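Local atomic coordinates of Baccell_00875 (Bacteroides cellulosilyticus DSM 14838, PDB entry 5NO8), a protein that probably acts as a polysaccharide lyase that removes L-rhamnose caps linked to glucuronic acid on complex arabinogalactan proteins. Residues Q460-T465 and Q469-G474; M52-K57 and P186-V191; L555-G560 and Y625-G630. All coordinates share one frame; numbering follows the deposited sequence.

Interaction 1: Q460-T465 and Q469-G474; sequences QMYKVT and QFVTDG
Phe470 lies with one face beneath Met461, whose CB stands 3.6 Å from the ring centroid and only 9° off the ring normal, a CH-pi contact made almost over the middle of the ring. The same ring meets Thr465 obliquely, OG1 coming within 3.3 Å of Phe470 CD2. That hydroxyl donates to Met461 O at 2.7 Å, reaching the carbonyl from the face opposite to the one used by Thr465 N, so two donors grip one oxygen; Asp467 N hydrogen-bonds to the same OG1. A second CH-pi contact, with the roles exchanged, lies alongside. A chi1 of 168° swings the Tyr462 ring toward the valine, its tilt (chi2 63°) presents a face to Val471, and CG2 of the valine sits 3.5 Å from the tyrosine centroid, displaced toward the rim nearest CG. An alanine in place of Phe470 would probably open a gap under Met461 CB and beside Thr465, leaving the Val471-Tyr462 pair as the main link. Met461 also packs on Leu418 and Leu419 of helix 412-429, and Val471 on Leu503. The axes of the facing segments lie 8.3 Å apart and run antiparallel; with three residues in the connection, this is a tight alpha-helical hairpin within the protein's helical domain.

Interaction 2: M52-K57 and P186-V191; sequences MNWVVK and PHLGLV
Leu188, with chi1 at -162°, carries its CD2 to Trp54 CB and CG while its own CB stays over the six-membered ring; Trp54, at chi1 -69°, directs its indole along the leucine, and the two side chains run antiparallel, overlapping along their length. The setting is the beta-rich N-terminal part of the protein: Leu188 belongs to strand 187-194 of an eight-stranded antiparallel sheet, and Trp54 comes from an irregular loop lying against it. Leu188 CB stands 3.8 Å from the centroid of the six-membered ring, in a CH-pi contact, and CD2 of the leucine reaches back to Trp54 CG at 3.8 Å. The opposite face of the indole is taken by Met52 CE, 3.5 Å above the plane, so a single loop supplies both the ring and the methyl group backing it. The loop is itself shaped by an Asx turn, Asn53 OD1 accepting from Val55 N at 3.3 Å, and Trp54 shares backbone bonds with Leu43 and Asn149. Leu45 of strand 40-45 touches both Trp54 and Leu188, adding a further apolar partner to this buried packing. At the far rim His187 CA approaches Trp54 CH2, and Pro186 O, which also accepts from Arg180 NH2, lies in the indole plane 3.4 Å from Trp54 CZ2.

Interaction 3: L555-G560 and Y625-G630; sequences LYLETG and YALCTG
The end segments of helices 542-559 and 615-629 run in broadly the same direction, inclined at 36° with their axes 10.1 Å apart, and their CA atoms come nearest at Leu557 and Cys628. The cysteine bridges this separation. With SG anti to the carbonyl carbon (chi1 -71°), its sulfur reaches Tyr556 CD2 at 3.6 Å and Leu557 CG at 3.7 Å, filling the notch between two consecutive side chains of the other helix. The sulfur lies 4.8 Å from the tyrosine ring centroid, an oblique cysteine sulfur-aromatic contact. Leu557 lies roughly perpendicular to Leu627, CD1 of the former lying 4.0 Å from CB of the latter. Arg497 of helix 496-505 touches both leucines and forms a salt bridge with Glu558, placing a charged pair next to the apolar contact. Each helix finishes alike: Thr559 OG1 bonds back to Leu555 O and Thr629 OG1 to Tyr625 O, both at 2.8 Å, before Gly560 and Gly630 leave the helix with positive phi. Since no hydrogen bond or salt bridge passes between the two segments, their adhesion probably rests on dispersion, to which the polarisable sulfur would contribute, and on shape.

In the fold
The three contacts illustrate how similar apolar chemistry can serve sites of different burial in a multidomain chain. Interaction 2 is fully buried and ties a loop to a strand of the beta-rich part; interaction 1 is partly buried and interaction 3 lies at the surface, both joining helices on the same side of the chain's centre, about 25 Å apart between centres. Interactions 1 and 2 lie on opposite sides of that centre, with centres about 50 Å apart. None shares a helix or strand with another, although helix 496-505 touches both helical contacts. All three lack hydrogen bonds between their segments: aliphatic groups over aromatic faces serve interactions 1 and 2, whereas interaction 3 is the exception, with a thiol set obliquely to a ring.

Interaction 1: Q460-T465 and Q469-G474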
# COMPACT_ATOMS: atom_id res chain seq x y z
N GLN A 460 -18.82 -20.97 0.21
CA GLN A 460 -18.28 -21.27 1.54
C GLN A 460 -19.36 -21.85 2.47
O GLN A 460 -19.10 -22.77 3.25
CB GLN A 460 -17.68 -20.01 2.17
CG GLN A 460 -16.50 -19.41 1.42
CD GLN A 460 -15.21 -20.18 1.58
OE1 GLN A 460 -15.17 -21.27 2.15
NE2 GLN A 460 -14.12 -19.61 1.03
N MET A 461 -20.56 -21.27 2.41
CA MET A 461 -21.71 -21.75 3.19
C MET A 461 -22.13 -23.19 2.86
O MET A 461 -22.66 -23.88 3.73
CB MET A 461 -22.90 -20.82 3.10
CG MET A 461 -22.77 -19.49 3.83
SD MET A 461 -22.56 -19.66 5.60
CE MET A 461 -24.16 -20.29 6.18
N TYR A 462 -21.86 -23.67 1.64
CA TYR A 462 -22.01 -25.09 1.35
C TYR A 462 -21.08 -25.93 2.21
O TYR A 462 -21.49 -26.94 2.77
CB TYR A 462 -21.73 -25.38 -0.13
CG TYR A 462 -21.58 -26.84 -0.51
CD1 TYR A 462 -22.65 -27.75 -0.35
CD2 TYR A 462 -20.40 -27.31 -1.06
CE1 TYR A 462 -22.51 -29.08 -0.73
CE2 TYR A 462 -20.25 -28.63 -1.43
CZ TYR A 462 -21.31 -29.51 -1.28
OH TYR A 462 -21.09 -30.82 -1.66
N LYS A 463 -19.83 -25.47 2.35
CA LYS A 463 -18.85 -26.18 3.19
C LYS A 463 -19.27 -26.21 4.66
O LYS A 463 -18.98 -27.16 5.35
CB LYS A 463 -17.44 -25.57 3.04
CG LYS A 463 -16.90 -25.57 1.62
CD LYS A 463 -15.51 -24.93 1.53
CE LYS A 463 -14.41 -25.90 1.89
NZ LYS A 463 -13.08 -25.27 1.78
N VAL A 464 -19.97 -25.18 5.13
CA VAL A 464 -20.47 -25.12 6.51
C VAL A 464 -21.63 -26.09 6.73
O VAL A 464 -21.68 -26.78 7.75
CB VAL A 464 -20.94 -23.69 6.87
CG1 VAL A 464 -21.61 -23.62 8.24
CG2 VAL A 464 -19.76 -22.71 6.80
N THR A 465 -22.55 -26.13 5.77
CA THR A 465 -23.87 -26.74 5.97
C THR A 465 -24.10 -28.05 5.24
O THR A 465 -25.02 -28.76 5.61
CB THR A 465 -24.99 -25.79 5.51
OG1 THR A 465 -24.82 -25.50 4.11
CG2 THR A 465 -24.98 -24.51 6.30
N GLN A 469 -28.19 -26.23 -2.03
CA GLN A 469 -28.81 -24.99 -2.50
C GLN A 469 -27.84 -23.79 -2.48
O GLN A 469 -27.93 -22.92 -3.32
CB GLN A 469 -30.07 -24.66 -1.68
CG GLN A 469 -30.88 -23.44 -2.16
CD GLN A 469 -31.44 -23.61 -3.57
OE1 GLN A 469 -31.99 -24.66 -3.90
NE2 GLN A 469 -31.32 -22.56 -4.40
N PHE A 470 -26.92 -23.76 -1.53
CA PHE A 470 -25.85 -22.74 -1.55
C PHE A 470 -24.97 -22.77 -2.80
O PHE A 470 -24.55 -21.72 -3.29
CB PHE A 470 -24.98 -22.87 -0.29
CG PHE A 470 -25.63 -22.34 0.94
CD1 PHE A 470 -25.92 -21.00 1.05
CD2 PHE A 470 -25.93 -23.17 2.01
CE1 PHE A 470 -26.51 -20.49 2.17
CE2 PHE A 470 -26.53 -22.66 3.13
CZ PHE A 470 -26.83 -21.32 3.21
N VAL A 471 -24.69 -23.95 -3.32
CA VAL A 471 -23.88 -24.11 -4.49
C VAL A 471 -24.67 -23.60 -5.71
O VAL A 471 -24.11 -22.95 -6.61
CB VAL A 471 -23.47 -25.56 -4.70
CG1 VAL A 471 -22.57 -25.71 -5.92
CG2 VAL A 471 -22.77 -26.12 -3.45
N THR A 472 -25.97 -23.91 -5.73
CA THR A 472 -26.86 -23.38 -6.77
C THR A 472 -26.88 -21.85 -6.75
O THR A 472 -26.71 -21.21 -7.79
CB THR A 472 -28.29 -23.98 -6.64
OG1 THR A 472 -28.21 -25.38 -6.87
CG2 THR A 472 -29.28 -23.33 -7.61
N ASP A 473 -27.05 -21.27 -5.56
CA ASP A 473 -27.09 -19.82 -5.41
C ASP A 473 -25.76 -19.16 -5.79
O ASP A 473 -25.76 -18.10 -6.42
CB ASP A 473 -27.51 -19.42 -3.98
CG ASP A 473 -28.94 -19.84 -3.64
OD1 ASP A 473 -29.69 -20.24 -4.56
OD2 ASP A 473 -29.31 -19.81 -2.46
N GLY A 474 -24.65 -19.79 -5.42
CA GLY A 474 -23.33 -19.32 -5.83
C GLY A 474 -23.19 -19.28 -7.35
O GLY A 474 -22.83 -18.25 -7.94

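Interaction 2: M52-K57 and P186-V191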
# COMPACT_ATOMS: atom_id res chain seq x y z
N MET A 52 10.64 9.00 -20.52
CA MET A 52 9.79 9.31 -19.37
C MET A 52 10.33 10.53 -18.60
O MET A 52 11.54 10.69 -18.42
CB MET A 52 9.77 8.09 -18.45
CG MET A 52 9.13 8.35 -17.13
SD MET A 52 8.89 6.80 -16.32
CE MET A 52 8.33 7.49 -14.78
N ASN A 53 9.41 11.36 -18.14
CA ASN A 53 9.70 12.43 -17.17
C ASN A 53 9.39 11.89 -15.79
O ASN A 53 8.27 11.47 -15.53
CB ASN A 53 8.83 13.65 -17.45
CG ASN A 53 9.22 14.86 -16.60
OD1 ASN A 53 10.16 14.82 -15.80
ND2 ASN A 53 8.52 15.96 -16.81
N TRP A 54 10.39 11.84 -14.93
CA TRP A 54 10.25 11.23 -13.61
C TRP A 54 9.58 12.14 -12.60
O TRP A 54 9.22 11.67 -11.50
CB TRP A 54 11.61 10.74 -13.12
CG TRP A 54 12.07 9.58 -13.93
CD1 TRP A 54 12.75 9.62 -15.13
CD2 TRP A 54 11.81 8.21 -13.67
NE1 TRP A 54 12.96 8.35 -15.59
CE2 TRP A 54 12.39 7.46 -14.72
CE3 TRP A 54 11.18 7.52 -12.62
CZ2 TRP A 54 12.33 6.06 -14.75
CZ3 TRP A 54 11.14 6.15 -12.66
CH2 TRP A 54 11.71 5.43 -13.72
N VAL A 55 9.38 13.40 -12.96
CA VAL A 55 8.58 14.32 -12.13
C VAL A 55 7.28 14.76 -12.78
O VAL A 55 7.12 14.76 -14.02
CB VAL A 55 9.39 15.56 -11.65
CG1 VAL A 55 10.60 15.15 -10.84
CG2 VAL A 55 9.84 16.46 -12.78
N VAL A 56 6.33 15.12 -11.93
CA VAL A 56 5.08 15.73 -12.34
C VAL A 56 5.45 17.10 -12.90
O VAL A 56 6.30 17.78 -12.34
CB VAL A 56 4.12 15.90 -11.14
CG1 VAL A 56 2.79 16.52 -11.58
CG2 VAL A 56 3.85 14.55 -10.47
N LYS A 57 4.79 17.52 -13.98
CA LYS A 57 5.01 18.88 -14.49
C LYS A 57 4.42 19.89 -13.53
O LYS A 57 3.33 19.70 -13.00
CB LYS A 57 4.43 19.05 -15.89
CG LYS A 57 5.28 18.34 -16.93
CD LYS A 57 4.83 18.66 -18.34
CE LYS A 57 3.48 18.05 -18.62
NZ LYS A 57 3.14 18.08 -20.07
N PRO A 186 15.11 1.86 -17.96
CA PRO A 186 15.65 2.09 -16.63
C PRO A 186 14.62 2.55 -15.60
O PRO A 186 13.58 3.11 -15.93
CB PRO A 186 16.64 3.23 -16.86
CG PRO A 186 16.00 4.02 -17.96
CD PRO A 186 15.39 2.99 -18.86
N HIS A 187 14.97 2.30 -14.34
CA HIS A 187 14.27 2.84 -13.20
C HIS A 187 15.13 3.93 -12.57
O HIS A 187 16.25 4.19 -13.01
CB HIS A 187 14.02 1.72 -12.24
CG HIS A 187 13.26 0.59 -12.85
ND1 HIS A 187 11.96 0.70 -13.26
CD2 HIS A 187 13.63 -0.69 -13.13
CE1 HIS A 187 11.55 -0.45 -13.76
NE2 HIS A 187 12.55 -1.31 -13.71
N LEU A 188 14.60 4.57 -11.53
CA LEU A 188 15.29 5.66 -10.88
C LEU A 188 15.40 5.42 -9.38
O LEU A 188 14.48 4.93 -8.76
CB LEU A 188 14.53 6.95 -11.12
CG LEU A 188 15.25 8.27 -10.90
CD1 LEU A 188 16.17 8.55 -12.07
CD2 LEU A 188 14.26 9.42 -10.77
N GLY A 189 16.52 5.86 -8.83
CA GLY A 189 16.78 5.79 -7.41
C GLY A 189 17.22 7.13 -6.87
O GLY A 189 17.80 7.95 -7.60
N LEU A 190 16.93 7.34 -5.59
CA LEU A 190 17.41 8.49 -4.84
C LEU A 190 17.95 7.90 -3.55
O LEU A 190 17.20 7.21 -2.85
CB LEU A 190 16.28 9.47 -4.54
CG LEU A 190 16.64 10.73 -3.72
CD1 LEU A 190 15.62 11.83 -3.97
CD2 LEU A 190 16.71 10.45 -2.21
N VAL A 191 19.22 8.15 -3.26
CA VAL A 191 19.89 7.64 -2.08
C VAL A 191 20.44 8.82 -1.30
O VAL A 191 21.24 9.60 -1.85
CB VAL A 191 20.99 6.65 -2.44
CG1 VAL A 191 21.90 6.33 -1.25
CG2 VAL A 191 20.35 5.37 -2.95

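Interaction 3: L555-G560 and Y625-G630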
# COMPACT_ATOMS: atom_id res chain seq x y z
N LEU A 555 -7.33 -20.35 -12.75
CA LEU A 555 -7.78 -20.99 -14.00
C LEU A 555 -6.74 -21.99 -14.49
O LEU A 555 -7.10 -23.09 -14.91
CB LEU A 555 -8.12 -19.95 -15.06
CG LEU A 555 -8.82 -20.48 -16.33
CD1 LEU A 555 -10.09 -21.23 -15.95
CD2 LEU A 555 -9.18 -19.33 -17.28
N TYR A 556 -5.46 -21.66 -14.37
CA TYR A 556 -4.42 -22.63 -14.66
C TYR A 556 -4.51 -23.88 -13.77
O TYR A 556 -4.37 -25.01 -14.26
CB TYR A 556 -3.01 -22.03 -14.54
CG TYR A 556 -1.95 -23.07 -14.72
CD1 TYR A 556 -1.66 -23.59 -15.99
CD2 TYR A 556 -1.26 -23.61 -13.63
CE1 TYR A 556 -0.70 -24.56 -16.17
CE2 TYR A 556 -0.31 -24.60 -13.80
CZ TYR A 556 -0.04 -25.06 -15.08
OH TYR A 556 0.91 -26.02 -15.25
N LEU A 557 -4.69 -23.67 -12.46
CA LEU A 557 -4.72 -24.79 -11.54
C LEU A 557 -5.92 -25.71 -11.79
O LEU A 557 -5.84 -26.90 -11.52
CB LEU A 557 -4.69 -24.31 -10.08
CG LEU A 557 -3.36 -23.67 -9.64
CD1 LEU A 557 -3.50 -22.90 -8.32
CD2 LEU A 557 -2.25 -24.70 -9.52
N GLU A 558 -7.01 -25.16 -12.33
CA GLU A 558 -8.19 -25.94 -12.69
C GLU A 558 -8.13 -26.59 -14.08
O GLU A 558 -8.75 -27.64 -14.28
CB GLU A 558 -9.45 -25.07 -12.59
CG GLU A 558 -9.75 -24.57 -11.17
CD GLU A 558 -10.05 -25.70 -10.20
OE1 GLU A 558 -10.90 -26.56 -10.52
OE2 GLU A 558 -9.41 -25.74 -9.13
N THR A 559 -7.44 -25.99 -15.04
CA THR A 559 -7.42 -26.51 -16.43
C THR A 559 -6.09 -27.07 -16.91
O THR A 559 -6.06 -27.85 -17.85
CB THR A 559 -7.78 -25.39 -17.44
OG1 THR A 559 -6.78 -24.37 -17.38
CG2 THR A 559 -9.14 -24.81 -17.17
N GLY A 560 -4.97 -26.63 -16.34
CA GLY A 560 -3.65 -26.97 -16.85
C GLY A 560 -3.27 -26.35 -18.18
O GLY A 560 -2.24 -26.73 -18.73
N TYR A 625 0.74 -18.62 -7.30
CA TYR A 625 1.90 -18.74 -8.17
C TYR A 625 2.84 -19.86 -7.67
O TYR A 625 3.40 -20.60 -8.49
CB TYR A 625 2.62 -17.40 -8.28
CG TYR A 625 3.82 -17.43 -9.17
CD1 TYR A 625 3.69 -17.29 -10.54
CD2 TYR A 625 5.08 -17.64 -8.65
CE1 TYR A 625 4.81 -17.34 -11.37
CE2 TYR A 625 6.21 -17.69 -9.47
CZ TYR A 625 6.06 -17.53 -10.83
OH TYR A 625 7.17 -17.59 -11.64
N ALA A 626 3.03 -19.97 -6.35
CA ALA A 626 3.83 -21.05 -5.78
C ALA A 626 3.20 -22.43 -6.05
O ALA A 626 3.94 -23.39 -6.30
CB ALA A 626 4.05 -20.85 -4.29
N LEU A 627 1.88 -22.52 -6.00
CA LEU A 627 1.18 -23.77 -6.37
C LEU A 627 1.36 -24.12 -7.85
O LEU A 627 1.48 -25.29 -8.21
CB LEU A 627 -0.31 -23.66 -6.06
CG LEU A 627 -0.71 -23.60 -4.58
CD1 LEU A 627 -2.20 -23.43 -4.43
CD2 LEU A 627 -0.24 -24.85 -3.85
N CYS A 628 1.37 -23.09 -8.70
CA CYS A 628 1.51 -23.24 -10.15
C CYS A 628 2.90 -23.68 -10.59
O CYS A 628 3.04 -24.52 -11.49
CB CYS A 628 1.13 -21.92 -10.86
SG CYS A 628 -0.61 -21.44 -10.87
N THR A 629 3.94 -23.14 -9.96
CA THR A 629 5.33 -23.30 -10.39
C THR A 629 6.15 -24.18 -9.47
O THR A 629 7.26 -24.58 -9.84
CB THR A 629 6.03 -21.94 -10.41
OG1 THR A 629 6.04 -21.40 -9.08
CG2 THR A 629 5.33 -20.97 -11.35
N GLY A 630 5.66 -24.43 -8.25
CA GLY A 630 6.47 -25.06 -7.21
C GLY A 630 7.57 -24.19 -6.62
O GLY A 630 8.41 -24.68 -5.89